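Local coordinates for protein D-galactonate dehydratase family member SEN1436 (Salmonella enterica subsp. enterica serovar Enteritidis, PDB 3TW9) that dehydrates D-gluconate to 2-dehydro-3-deoxy-D-gluconate with low activity in vitro, using one magnesium ion per subunit, and belongs to the mandelate racemase/muconate lactonizing enzyme family, at residues 271-276 with 294-299; 147-152 with 393-398; 37-42 with 418-423; 46-51 with 354-359; 133-138 with 363-368. All blocks are in the same frame, centred on the assembly; numbering follows the deposited sequence.

How the contacts relate
Contacts 1 and 2 belong to the barrel sheet of the C-terminal domain and meet directly: Y272 OH lies 2.9 Å from Y150 OH, a probable hydrogen bond. Contact 1 carries the magnesium ligand E274, contact 2 the probable substrate residue H152. Contact 5 touches contact 2, with I147 CD1 3.6 Å from M364 O, and shares helix 357-369 with contact 4. In contact 4 the loop before that helix, which holds the substrate-binding D354, meets the N-terminal domain. Contact 3 lies next door, centres 11 Å apart, because strands 31-39 and 46-53 pair. Contacts 1 and 3 are the most distant, their centres 33 Å apart on opposite sides of the chain's centre.

Contact 1. Residues 271-276 with 294-299; sequences FYLEDP and TPISMG
S297 stands beneath the ring of Y272, its CB 3.8 Å from the ring centroid and only 9° off the normal, a CH-pi contact over the face. S297 OG sits over the same face but is displaced toward the rim, 3.2 Å from Y272 CD1, and E274 CG closes on this oxygen from the other segment; the hydroxyl is buried here without a polar partner in the model. The ring reaches the serine because Y272 CG is tucked between its own backbone N and carbonyl carbon (chi1 65°). At its far end Y272 OH bonds to Y150 OH. L273 and I296 face the other side of the sheet, where L273 CB meets I296 CD1 among the side chains of helices 255-265 and 285-291; P276 CG packs on I296 CG2 there.

The backbones run parallel: L273 N donates to P295 O at 2.8 Å, S297 N to L273 O, and D275 N to S297 O. Beyond the strands, D275 OD1 accepts G299 N at 3.2 Å on its syn side. These are neighbouring strands of a beta-alpha-beta unit in the barrel of the enolase superfamily. E274 extends from the Y272 and S297 face and makes a salt bridge with R321, while carboxylates of D248 and E300 lie close. Such a cluster of carboxylates, with R321 beside it, is consistent with the magnesium site to which E274, D248 and E300 belong.

Contact 2. Residues 147-152 with 393-398; sequences IPLYCH and PEIDHG
L149 swings CG away from its own carbonyl carbon and beside its backbone N (chi1 -52°), then runs on extended, which carries CD1 across to I395. On the other segment I395 bends twice: with chi1 at -50° and chi2 at -67°, its CD1 folds back toward the same side as CG2. The two methyls, I395 CG2 and I395 CD1, therefore both receive L149 CD1, each at 3.9 Å, as the side chains meet at a slant.

Nearer the backbone the contact turns polar. L149 N donates to G398 O at 3.0 Å. P148 CA adds a CA-H...O contact to the same oxygen, and L149 CG lies 3.8 Å from G398 O. A water bridges the two carbonyls, donating to L149 O at 2.7 Å and, over a longer 3.1 Å, to G398 O. Thus one carbonyl takes an amide and a water while the chain turns through G398, whose positive phi favours glycine.

Beyond L149, strand 147-152 carries H152, probably a substrate ligand, which bonds to E377. The strand runs parallel to strands 175-177 and 376-377 in the barrel sheet. Strand 394-396 turns through G398 into strand 399-401, whose A400 touches both L149 and I395 and which pairs antiparallel with 147-152. I147 and P393 rest against M364 of helix 357-369.

Contact 3. Residues 37-42 with 418-423; sequences ILTAPG and AKYPCE
The aromatic part of the contact is Y420 lying across P41 at about a right angle. P41 CA stands over one face of the ring, 4.0 Å from its centroid and 24° off the normal, as a CH-pi contact, while P41 CB reaches Y420 CD2 at 3.9 Å. K419 CB covers the opposite face, set toward the rim. Y420 CG is turned beside its own backbone N (chi1 -49°), pointing the ring at the proline, where A384 and V388 of helix 383-388 also touch it.

Among the polar links, A40 N donates to Y420 O at 2.8 Å, and T39 CA adds a CA-H...O contact to that oxygen. T39 OG1 lies near the ring plane at the edge, but its hydrogen bond goes to A417 O. This is where the loop after helix 414-417 comes back over the N-terminal domain: segment 418-423 crosses the end of strand 31-39, an outermost strand of the three-stranded antiparallel sheet in that domain.

One water extends the polar set, accepting from C422 N at 2.9 Å and donating to L38 O over a longer 3.2 Å.

C422 SG packs on L38 CB at 3.8 Å and lies 3.5 Å from T39 N, while L38 also touches I70, F71 and K74 of helix 70-85.

Contact 4. Residues 46-51 with 354-359; sequences LAVVKI and DISPVG
L46 meets the start of helix 357-369 and the loop before it with both of its methyls. From CB the side chain heads toward the other segment, and CG turns beside the backbone N (chi1 -48°), after which the branches part. L46 CD1 comes to 4.0 Å from S356 CA, close to S356 CB as well, and also touches P357 CD at 4.1 Å. L46 CD2 goes over the preceding peptide, 3.8 Å from I355 O and about as near to S356 N. One leucine thus covers the chain from the I355 carbonyl to the proline ring.

Two residues on, V48 points the same way. V48 CG2 packs on S356 at 3.8 Å from CB and from OG alike, while V48 CG1 makes a looser contact with V358 CG2 at 4.3 Å. C63 of strand 59-63 touches S356 too.

S356 is the N-cap of the helix. S356 OG sits between its own backbone N and carbonyl carbon (chi1 79°), which brings it back over the first turn to accept G359 N at 3.2 Å in a nearly straight bond of 167°. A second, weak bond comes from V358 N.

The sheet of the N-terminal domain rests here on the helix start in the C-terminal domain, just after D354, a substrate-binding residue. The cap gives G359 N a partner, and V358 N a weak one, from within the same segment, and V48 gives the serine an apolar cover. To this contact the strand brings methyls, which pack on carbons and on polar backbone and hydroxyl atoms alike, so the hold is van der Waals packing.

Contact 5. Residues 133-138 with 363-368; sequences MPVYDL and NMHLDL
Y136 has a carbon group on each face: L368 CD2 on one, 3.6 Å from the ring centroid in a CH-pi contact, and its near neighbour P134 CB on the opposite one, set toward the rim. The imidazole of H365 is slid away from this ring, centroids 5.2 Å apart and planes at 25°, and the two barely overlap. At the edge of H365, in its plane, come P134 CB, 3.8 Å from H365 CE1, and the backbone N of Y136.

That amide, Y136 N, donates to H365 ND1 at 3.0 Å, only 6° out of the imidazole plane. V135 CB lies 3.6 Å from H365 ND1, its side chain crossing the histidine at about a right angle. With chi1 at 64°, Y136 CG lies between its backbone N and carbonyl carbon, which lays the ring alongside L368.

The short helix 135-138 of the N-terminal domain thus docks on helix 357-369 of the barrel domain, and D137 O and L138 reach the second subunit. Since ND1 accepts an amide and NE2 bonds to L408 O, the pattern is consistent with a neutral histidine protonated on NE2.

Contact 1. Residues 271-276 with 294-299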
# COMPACT_ATOMS: atom_id res chain seq x y z
N PHE C 271 -8.38 18.63 17.23
CA PHE C 271 -8.02 17.32 16.70
C PHE C 271 -7.49 17.48 15.26
O PHE C 271 -6.49 16.87 14.89
CB PHE C 271 -9.24 16.39 16.74
CG PHE C 271 -8.96 15.00 16.28
CD1 PHE C 271 -8.36 14.08 17.13
CD2 PHE C 271 -9.34 14.58 15.00
CE1 PHE C 271 -8.11 12.76 16.70
CE2 PHE C 271 -9.09 13.28 14.57
CZ PHE C 271 -8.49 12.37 15.41
N TYR C 272 -8.20 18.29 14.48
CA TYR C 272 -7.64 18.84 13.26
C TYR C 272 -8.31 20.11 12.76
O TYR C 272 -9.47 20.39 13.06
CB TYR C 272 -7.46 17.76 12.17
CG TYR C 272 -8.64 17.07 11.55
CD1 TYR C 272 -9.68 17.78 10.90
CD2 TYR C 272 -8.67 15.67 11.50
CE1 TYR C 272 -10.72 17.07 10.23
CE2 TYR C 272 -9.68 14.98 10.88
CZ TYR C 272 -10.70 15.67 10.25
OH TYR C 272 -11.68 14.90 9.61
N LEU C 273 -7.53 20.88 11.99
CA LEU C 273 -8.04 22.03 11.23
C LEU C 273 -8.04 21.59 9.78
O LEU C 273 -7.00 21.17 9.26
CB LEU C 273 -7.11 23.23 11.39
CG LEU C 273 -7.51 24.55 10.72
CD1 LEU C 273 -8.80 25.11 11.37
CD2 LEU C 273 -6.42 25.57 10.87
N GLU C 274 -9.20 21.68 9.15
CA GLU C 274 -9.48 21.03 7.87
C GLU C 274 -9.54 21.99 6.69
O GLU C 274 -10.08 23.10 6.79
CB GLU C 274 -10.80 20.26 7.96
CG GLU C 274 -11.11 19.50 6.69
CD GLU C 274 -12.47 18.92 6.69
OE1 GLU C 274 -13.10 18.98 7.75
OE2 GLU C 274 -12.89 18.39 5.63
N ASP C 275 -8.99 21.52 5.57
CA ASP C 275 -8.91 22.30 4.31
C ASP C 275 -8.54 23.75 4.49
O ASP C 275 -9.28 24.64 4.07
CB ASP C 275 -10.18 22.13 3.47
CG ASP C 275 -10.37 20.73 3.01
OD1 ASP C 275 -9.51 19.86 3.30
OD2 ASP C 275 -11.42 20.45 2.37
N PRO C 276 -7.35 24.01 5.11
CA PRO C 276 -6.93 25.39 5.24
C PRO C 276 -6.63 26.05 3.87
O PRO C 276 -6.62 27.27 3.77
CB PRO C 276 -5.65 25.29 6.09
CG PRO C 276 -5.14 23.91 5.86
CD PRO C 276 -6.39 23.08 5.74
N THR C 294 -0.72 23.12 14.83
CA THR C 294 -2.14 22.66 14.81
C THR C 294 -2.26 21.53 13.79
O THR C 294 -1.80 21.70 12.67
CB THR C 294 -3.07 23.82 14.42
OG1 THR C 294 -3.07 24.78 15.49
CG2 THR C 294 -4.48 23.33 14.16
N PRO C 295 -2.86 20.36 14.16
CA PRO C 295 -2.94 19.26 13.19
C PRO C 295 -3.79 19.66 12.00
O PRO C 295 -4.75 20.42 12.15
CB PRO C 295 -3.64 18.13 13.97
CG PRO C 295 -3.43 18.52 15.42
CD PRO C 295 -3.50 20.00 15.44
N ILE C 296 -3.38 19.20 10.83
CA ILE C 296 -3.99 19.66 9.58
C ILE C 296 -4.54 18.49 8.83
O ILE C 296 -3.86 17.48 8.70
CB ILE C 296 -2.94 20.33 8.65
CG1 ILE C 296 -2.38 21.62 9.26
CG2 ILE C 296 -3.51 20.60 7.23
CD1 ILE C 296 -3.44 22.72 9.61
N SER C 297 -5.76 18.62 8.32
CA SER C 297 -6.27 17.67 7.34
C SER C 297 -6.60 18.37 6.00
O SER C 297 -6.96 19.57 5.95
CB SER C 297 -7.49 16.90 7.86
OG SER C 297 -8.61 17.75 7.89
N MET C 298 -6.49 17.59 4.93
CA MET C 298 -6.66 18.11 3.59
C MET C 298 -7.23 16.99 2.77
O MET C 298 -6.88 15.83 2.95
CB MET C 298 -5.28 18.46 2.96
CG MET C 298 -4.74 19.84 3.27
SD MET C 298 -5.74 21.22 2.67
CE MET C 298 -5.66 20.94 0.87
N GLY C 299 -8.08 17.35 1.82
CA GLY C 299 -8.19 16.46 0.68
C GLY C 299 -9.51 15.94 0.20
O GLY C 299 -9.54 15.14 -0.75

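Contact 2. Residues 147-152 with 393-398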
# COMPACT_ATOMS: atom_id res chain seq x y z
N ILE C 147 -15.11 1.70 15.27
CA ILE C 147 -14.68 2.85 14.48
C ILE C 147 -15.16 4.16 15.10
O ILE C 147 -16.36 4.49 15.04
CB ILE C 147 -15.17 2.72 13.02
CG1 ILE C 147 -14.65 1.42 12.44
CG2 ILE C 147 -14.67 3.93 12.18
CD1 ILE C 147 -15.34 1.01 11.15
N PRO C 148 -14.22 4.92 15.70
CA PRO C 148 -14.61 6.20 16.27
C PRO C 148 -15.06 7.19 15.22
O PRO C 148 -14.52 7.24 14.11
CB PRO C 148 -13.36 6.70 17.00
CG PRO C 148 -12.27 5.81 16.59
CD PRO C 148 -12.85 4.53 16.09
N LEU C 149 -16.10 7.92 15.57
CA LEU C 149 -16.76 8.82 14.67
C LEU C 149 -16.67 10.24 15.16
O LEU C 149 -16.45 10.50 16.36
CB LEU C 149 -18.25 8.44 14.57
CG LEU C 149 -18.63 7.01 14.26
CD1 LEU C 149 -20.11 6.88 14.45
CD2 LEU C 149 -18.18 6.55 12.84
N TYR C 150 -16.77 11.18 14.23
CA TYR C 150 -17.19 12.54 14.55
C TYR C 150 -18.43 12.89 13.74
O TYR C 150 -18.70 12.32 12.68
CB TYR C 150 -16.08 13.61 14.40
CG TYR C 150 -15.70 14.12 13.01
CD1 TYR C 150 -16.24 15.30 12.50
CD2 TYR C 150 -14.71 13.47 12.26
CE1 TYR C 150 -15.85 15.80 11.25
CE2 TYR C 150 -14.31 13.97 11.00
CZ TYR C 150 -14.87 15.13 10.52
OH TYR C 150 -14.47 15.65 9.30
N CYS C 151 -19.20 13.82 14.29
CA CYS C 151 -20.39 14.33 13.62
C CYS C 151 -20.33 15.83 13.60
O CYS C 151 -19.55 16.47 14.34
CB CYS C 151 -21.63 13.87 14.38
SG CYS C 151 -21.61 14.50 16.05
N HIS C 152 -21.21 16.40 12.79
CA HIS C 152 -21.35 17.83 12.63
C HIS C 152 -22.35 18.37 13.65
O HIS C 152 -23.22 17.62 14.10
CB HIS C 152 -21.89 18.10 11.22
CG HIS C 152 -20.96 17.68 10.12
ND1 HIS C 152 -21.19 18.00 8.80
CD2 HIS C 152 -19.79 17.00 10.14
CE1 HIS C 152 -20.22 17.51 8.05
NE2 HIS C 152 -19.36 16.89 8.83
N PRO C 393 -24.25 0.29 8.88
CA PRO C 393 -23.49 0.04 10.08
C PRO C 393 -24.20 0.49 11.35
O PRO C 393 -24.97 1.48 11.35
CB PRO C 393 -22.22 0.90 9.90
CG PRO C 393 -22.14 1.11 8.44
CD PRO C 393 -23.54 1.21 7.96
N GLU C 394 -23.94 -0.25 12.41
CA GLU C 394 -24.46 0.06 13.74
C GLU C 394 -23.74 1.28 14.32
O GLU C 394 -22.52 1.27 14.42
CB GLU C 394 -24.23 -1.17 14.63
CG GLU C 394 -25.30 -1.43 15.64
CD GLU C 394 -26.71 -1.25 15.09
OE1 GLU C 394 -27.06 -1.88 14.06
OE2 GLU C 394 -27.48 -0.49 15.71
N ILE C 395 -24.50 2.31 14.70
CA ILE C 395 -23.95 3.51 15.34
C ILE C 395 -24.34 3.49 16.81
O ILE C 395 -25.52 3.59 17.17
CB ILE C 395 -24.46 4.83 14.69
CG1 ILE C 395 -24.30 4.80 13.15
CG2 ILE C 395 -23.80 6.07 15.33
CD1 ILE C 395 -22.84 4.79 12.63
N ASP C 396 -23.33 3.36 17.67
CA ASP C 396 -23.55 3.16 19.09
C ASP C 396 -22.54 3.98 19.87
O ASP C 396 -21.38 3.60 19.99
CB ASP C 396 -23.49 1.65 19.42
CG ASP C 396 -23.34 1.36 20.92
OD1 ASP C 396 -23.55 2.27 21.74
OD2 ASP C 396 -22.97 0.20 21.27
N HIS C 397 -23.03 5.09 20.42
CA HIS C 397 -22.26 5.97 21.32
C HIS C 397 -20.89 6.34 20.78
O HIS C 397 -19.86 6.06 21.40
CB HIS C 397 -22.21 5.39 22.72
CG HIS C 397 -23.55 5.37 23.39
ND1 HIS C 397 -23.89 6.25 24.40
CD2 HIS C 397 -24.66 4.64 23.15
CE1 HIS C 397 -25.14 6.04 24.77
NE2 HIS C 397 -25.64 5.07 24.02
N GLY C 398 -20.90 6.95 19.60
CA GLY C 398 -19.68 7.47 18.99
C GLY C 398 -18.78 6.46 18.33
O GLY C 398 -17.67 6.81 17.90
O HOH W 1 -17.00 9.73 18.87

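Contact 3. Residues 37-42 with 418-423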
# COMPACT_ATOMS: atom_id res chain seq x y z
N ILE C 37 -27.53 2.46 -10.76
CA ILE C 37 -28.77 2.77 -10.05
C ILE C 37 -28.70 4.17 -9.48
O ILE C 37 -27.80 4.48 -8.68
CB ILE C 37 -29.05 1.72 -8.93
CG1 ILE C 37 -29.06 0.31 -9.53
CG2 ILE C 37 -30.36 2.04 -8.18
CD1 ILE C 37 -28.73 -0.82 -8.53
N LEU C 38 -29.62 5.03 -9.91
CA LEU C 38 -29.70 6.38 -9.40
C LEU C 38 -30.86 6.54 -8.41
O LEU C 38 -32.03 6.31 -8.75
CB LEU C 38 -29.85 7.38 -10.54
CG LEU C 38 -28.67 7.58 -11.51
CD1 LEU C 38 -29.01 8.76 -12.39
CD2 LEU C 38 -27.38 7.87 -10.79
N THR C 39 -30.55 6.95 -7.19
CA THR C 39 -31.57 7.02 -6.12
C THR C 39 -31.23 8.13 -5.12
O THR C 39 -30.05 8.42 -4.89
CB THR C 39 -31.75 5.63 -5.42
OG1 THR C 39 -32.84 5.68 -4.48
CG2 THR C 39 -30.46 5.16 -4.71
N ALA C 40 -32.24 8.77 -4.54
CA ALA C 40 -31.97 9.81 -3.54
C ALA C 40 -32.84 9.67 -2.26
O ALA C 40 -33.57 10.60 -1.92
CB ALA C 40 -32.19 11.18 -4.16
N PRO C 41 -32.75 8.52 -1.55
CA PRO C 41 -33.61 8.33 -0.36
C PRO C 41 -33.39 9.32 0.77
O PRO C 41 -34.30 9.56 1.58
CB PRO C 41 -33.24 6.91 0.10
CG PRO C 41 -32.55 6.28 -1.03
CD PRO C 41 -31.83 7.39 -1.72
N GLY C 42 -32.18 9.89 0.83
CA GLY C 42 -31.85 10.93 1.81
C GLY C 42 -32.02 12.33 1.27
O GLY C 42 -31.54 13.29 1.88
N ALA C 418 -36.08 2.93 -6.61
CA ALA C 418 -36.83 3.56 -7.71
C ALA C 418 -37.88 4.56 -7.24
O ALA C 418 -38.30 5.44 -8.01
CB ALA C 418 -37.46 2.48 -8.60
N LYS C 419 -38.27 4.45 -5.96
CA LYS C 419 -39.26 5.34 -5.35
C LYS C 419 -38.70 6.72 -5.04
O LYS C 419 -39.47 7.66 -4.80
CB LYS C 419 -39.81 4.71 -4.07
CG LYS C 419 -40.63 3.44 -4.31
CD LYS C 419 -40.79 2.63 -3.02
CE LYS C 419 -41.42 3.43 -1.88
NZ LYS C 419 -41.07 2.86 -0.54
N TYR C 420 -37.36 6.84 -5.05
CA TYR C 420 -36.69 8.12 -4.80
C TYR C 420 -35.83 8.54 -6.00
O TYR C 420 -34.60 8.41 -5.95
CB TYR C 420 -35.80 8.03 -3.53
CG TYR C 420 -36.52 7.43 -2.34
CD1 TYR C 420 -37.34 8.22 -1.52
CD2 TYR C 420 -36.41 6.07 -2.05
CE1 TYR C 420 -38.01 7.66 -0.43
CE2 TYR C 420 -37.08 5.51 -0.96
CZ TYR C 420 -37.88 6.31 -0.17
OH TYR C 420 -38.54 5.74 0.90
N PRO C 421 -36.47 9.05 -7.08
CA PRO C 421 -35.67 9.43 -8.24
C PRO C 421 -34.78 10.64 -7.94
O PRO C 421 -35.08 11.45 -7.06
CB PRO C 421 -36.72 9.77 -9.31
CG PRO C 421 -37.92 10.18 -8.53
CD PRO C 421 -37.91 9.32 -7.29
N CYS C 422 -33.65 10.70 -8.63
CA CYS C 422 -32.72 11.83 -8.49
C CYS C 422 -33.30 13.14 -9.04
O CYS C 422 -34.16 13.13 -9.91
CB CYS C 422 -31.36 11.51 -9.13
SG CYS C 422 -30.37 10.33 -8.22
N GLU C 423 -32.81 14.25 -8.51
CA GLU C 423 -33.39 15.55 -8.74
C GLU C 423 -32.57 16.36 -9.75
O GLU C 423 -33.12 17.13 -10.53
CB GLU C 423 -33.52 16.27 -7.39
CG GLU C 423 -33.63 17.78 -7.40
CD GLU C 423 -33.44 18.38 -6.01
OE1 GLU C 423 -32.74 19.41 -5.90
OE2 GLU C 423 -33.98 17.81 -5.04
O HOH W 2 -33.30 8.62 -10.59

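Contact 4. Residues 46-51 with 354-359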
# COMPACT_ATOMS: atom_id res chain seq x y z
N LEU C 46 -27.66 9.98 -5.39
CA LEU C 46 -26.65 8.93 -5.24
C LEU C 46 -26.54 8.11 -6.52
O LEU C 46 -27.52 7.94 -7.26
CB LEU C 46 -27.00 7.98 -4.08
CG LEU C 46 -27.40 8.55 -2.72
CD1 LEU C 46 -27.85 7.43 -1.77
CD2 LEU C 46 -26.26 9.42 -2.09
N ALA C 47 -25.33 7.60 -6.79
CA ALA C 47 -25.12 6.60 -7.84
C ALA C 47 -24.49 5.38 -7.24
O ALA C 47 -23.47 5.44 -6.57
CB ALA C 47 -24.24 7.13 -8.97
N VAL C 48 -25.14 4.25 -7.49
CA VAL C 48 -24.65 2.97 -7.05
C VAL C 48 -24.55 2.08 -8.28
O VAL C 48 -25.51 1.95 -9.04
CB VAL C 48 -25.61 2.32 -6.00
CG1 VAL C 48 -25.21 0.87 -5.73
CG2 VAL C 48 -25.61 3.14 -4.73
N VAL C 49 -23.37 1.50 -8.47
CA VAL C 49 -23.15 0.50 -9.52
C VAL C 49 -23.44 -0.90 -9.01
O VAL C 49 -22.92 -1.28 -7.96
CB VAL C 49 -21.66 0.57 -10.05
CG1 VAL C 49 -21.29 -0.64 -10.93
CG2 VAL C 49 -21.46 1.84 -10.85
N LYS C 50 -24.23 -1.66 -9.78
CA LYS C 50 -24.41 -3.10 -9.53
C LYS C 50 -23.79 -3.90 -10.64
O LYS C 50 -24.12 -3.70 -11.82
CB LYS C 50 -25.90 -3.45 -9.41
CG LYS C 50 -26.19 -4.93 -9.11
CD LYS C 50 -27.64 -5.06 -8.73
CE LYS C 50 -28.00 -6.45 -8.28
NZ LYS C 50 -29.41 -6.40 -7.77
N ILE C 51 -22.88 -4.80 -10.28
CA ILE C 51 -22.23 -5.66 -11.25
C ILE C 51 -22.74 -7.08 -11.08
O ILE C 51 -22.55 -7.68 -10.03
CB ILE C 51 -20.67 -5.63 -11.10
CG1 ILE C 51 -20.13 -4.25 -11.49
CG2 ILE C 51 -20.01 -6.70 -11.96
CD1 ILE C 51 -18.62 -4.17 -11.49
N ASP C 354 -23.54 13.25 1.01
CA ASP C 354 -23.44 12.89 -0.41
C ASP C 354 -22.44 11.76 -0.67
O ASP C 354 -21.41 11.94 -1.34
CB ASP C 354 -23.20 14.13 -1.31
CG ASP C 354 -22.07 15.00 -0.84
OD1 ASP C 354 -22.03 15.36 0.34
OD2 ASP C 354 -21.24 15.41 -1.70
N ILE C 355 -22.79 10.59 -0.14
CA ILE C 355 -22.09 9.33 -0.25
C ILE C 355 -23.19 8.28 -0.02
O ILE C 355 -24.03 8.46 0.86
CB ILE C 355 -20.95 9.21 0.82
CG1 ILE C 355 -20.25 7.84 0.76
CG2 ILE C 355 -21.47 9.50 2.25
CD1 ILE C 355 -18.93 7.77 1.60
N SER C 356 -23.22 7.23 -0.84
CA SER C 356 -24.23 6.20 -0.63
C SER C 356 -23.88 5.38 0.61
O SER C 356 -22.72 5.36 1.05
CB SER C 356 -24.37 5.31 -1.87
OG SER C 356 -23.34 4.34 -1.96
N PRO C 357 -24.87 4.68 1.18
CA PRO C 357 -24.50 3.75 2.24
C PRO C 357 -23.43 2.71 1.83
O PRO C 357 -22.69 2.21 2.69
CB PRO C 357 -25.84 3.08 2.59
CG PRO C 357 -26.82 4.25 2.40
CD PRO C 357 -26.35 4.83 1.08
N VAL C 358 -23.35 2.40 0.53
CA VAL C 358 -22.30 1.52 0.03
C VAL C 358 -20.92 2.19 0.22
O VAL C 358 -20.00 1.58 0.72
CB VAL C 358 -22.51 1.17 -1.47
CG1 VAL C 358 -21.39 0.27 -2.01
CG2 VAL C 358 -23.89 0.49 -1.70
N GLY C 359 -20.80 3.45 -0.19
CA GLY C 359 -19.58 4.25 0.11
C GLY C 359 -19.30 4.38 1.61
O GLY C 359 -18.15 4.38 2.04

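Contact 5. Residues 133-138 with 363-368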
# COMPACT_ATOMS: atom_id res chain seq x y z
N MET C 133 -15.96 -13.60 3.28
CA MET C 133 -15.38 -12.73 4.30
C MET C 133 -15.59 -11.26 4.01
O MET C 133 -15.73 -10.89 2.84
CB MET C 133 -13.90 -13.11 4.64
CG MET C 133 -12.89 -13.14 3.53
SD MET C 133 -11.29 -13.85 4.06
CE MET C 133 -11.62 -15.56 4.44
N PRO C 134 -15.69 -10.44 5.07
CA PRO C 134 -15.85 -9.02 4.88
C PRO C 134 -14.64 -8.49 4.13
O PRO C 134 -13.56 -9.09 4.20
CB PRO C 134 -15.88 -8.48 6.30
CG PRO C 134 -16.36 -9.61 7.14
CD PRO C 134 -15.73 -10.80 6.51
N VAL C 135 -14.81 -7.36 3.42
CA VAL C 135 -13.69 -6.72 2.74
C VAL C 135 -12.54 -6.38 3.73
O VAL C 135 -11.37 -6.59 3.39
CB VAL C 135 -14.14 -5.49 1.89
CG1 VAL C 135 -12.94 -4.67 1.40
CG2 VAL C 135 -14.94 -5.95 0.67
N TYR C 136 -12.87 -5.91 4.94
CA TYR C 136 -11.82 -5.63 5.95
C TYR C 136 -10.96 -6.85 6.24
O TYR C 136 -9.78 -6.73 6.51
CB TYR C 136 -12.37 -4.99 7.25
CG TYR C 136 -13.33 -5.85 8.08
CD1 TYR C 136 -12.88 -6.92 8.87
CD2 TYR C 136 -14.69 -5.54 8.13
CE1 TYR C 136 -13.77 -7.68 9.64
CE2 TYR C 136 -15.59 -6.29 8.90
CZ TYR C 136 -15.12 -7.35 9.65
OH TYR C 136 -16.01 -8.07 10.40
N ASP C 137 -11.54 -8.05 6.13
CA ASP C 137 -10.78 -9.27 6.36
C ASP C 137 -9.88 -9.62 5.18
O ASP C 137 -8.77 -10.10 5.39
CB ASP C 137 -11.71 -10.46 6.71
CG ASP C 137 -11.99 -10.57 8.20
OD1 ASP C 137 -11.25 -9.97 9.03
OD2 ASP C 137 -12.95 -11.27 8.55
N LEU C 138 -10.33 -9.34 3.95
CA LEU C 138 -9.45 -9.48 2.77
C LEU C 138 -8.20 -8.58 2.86
O LEU C 138 -7.10 -8.95 2.42
CB LEU C 138 -10.18 -9.11 1.48
CG LEU C 138 -11.38 -9.95 1.07
CD1 LEU C 138 -11.99 -9.37 -0.18
CD2 LEU C 138 -10.91 -11.36 0.83
N ASN C 363 -15.70 3.12 3.20
CA ASN C 363 -14.88 3.92 4.16
C ASN C 363 -14.55 3.09 5.37
O ASN C 363 -13.43 3.08 5.83
CB ASN C 363 -15.59 5.16 4.71
CG ASN C 363 -15.75 6.31 3.70
OD1 ASN C 363 -15.26 6.27 2.56
ND2 ASN C 363 -16.45 7.35 4.14
N MET C 364 -15.55 2.40 5.91
CA MET C 364 -15.39 1.74 7.20
C MET C 364 -14.61 0.44 7.11
O MET C 364 -13.87 0.10 8.03
CB MET C 364 -16.75 1.58 7.89
CG MET C 364 -17.30 2.92 8.36
SD MET C 364 -18.95 2.72 9.08
CE MET C 364 -19.29 4.42 9.57
N HIS C 365 -14.74 -0.30 6.00
CA HIS C 365 -13.87 -1.46 5.74
C HIS C 365 -12.40 -1.07 5.60
O HIS C 365 -11.51 -1.78 6.08
CB HIS C 365 -14.32 -2.25 4.52
CG HIS C 365 -15.53 -3.10 4.77
ND1 HIS C 365 -15.45 -4.43 5.10
CD2 HIS C 365 -16.85 -2.79 4.79
CE1 HIS C 365 -16.67 -4.91 5.30
NE2 HIS C 365 -17.53 -3.93 5.12
N LEU C 366 -12.15 0.04 4.92
CA LEU C 366 -10.80 0.62 4.93
C LEU C 366 -10.40 0.98 6.37
O LEU C 366 -9.32 0.60 6.82
CB LEU C 366 -10.77 1.85 4.02
CG LEU C 366 -10.88 1.54 2.52
CD1 LEU C 366 -11.24 2.80 1.79
CD2 LEU C 366 -9.58 0.96 1.94
N ASP C 367 -11.27 1.68 7.09
CA ASP C 367 -10.99 2.16 8.44
C ASP C 367 -10.58 1.00 9.36
O ASP C 367 -9.63 1.11 10.12
CB ASP C 367 -12.25 2.78 9.05
CG ASP C 367 -12.59 4.11 8.48
OD1 ASP C 367 -11.69 4.82 7.94
OD2 ASP C 367 -13.78 4.48 8.59
N LEU C 368 -11.33 -0.11 9.30
CA LEU C 368 -11.09 -1.24 10.20
C LEU C 368 -9.78 -1.96 9.91
O LEU C 368 -9.16 -2.55 10.81
CB LEU C 368 -12.28 -2.23 10.15
CG LEU C 368 -12.80 -2.94 11.39
CD1 LEU C 368 -13.01 -2.02 12.61
CD2 LEU C 368 -14.10 -3.67 11.04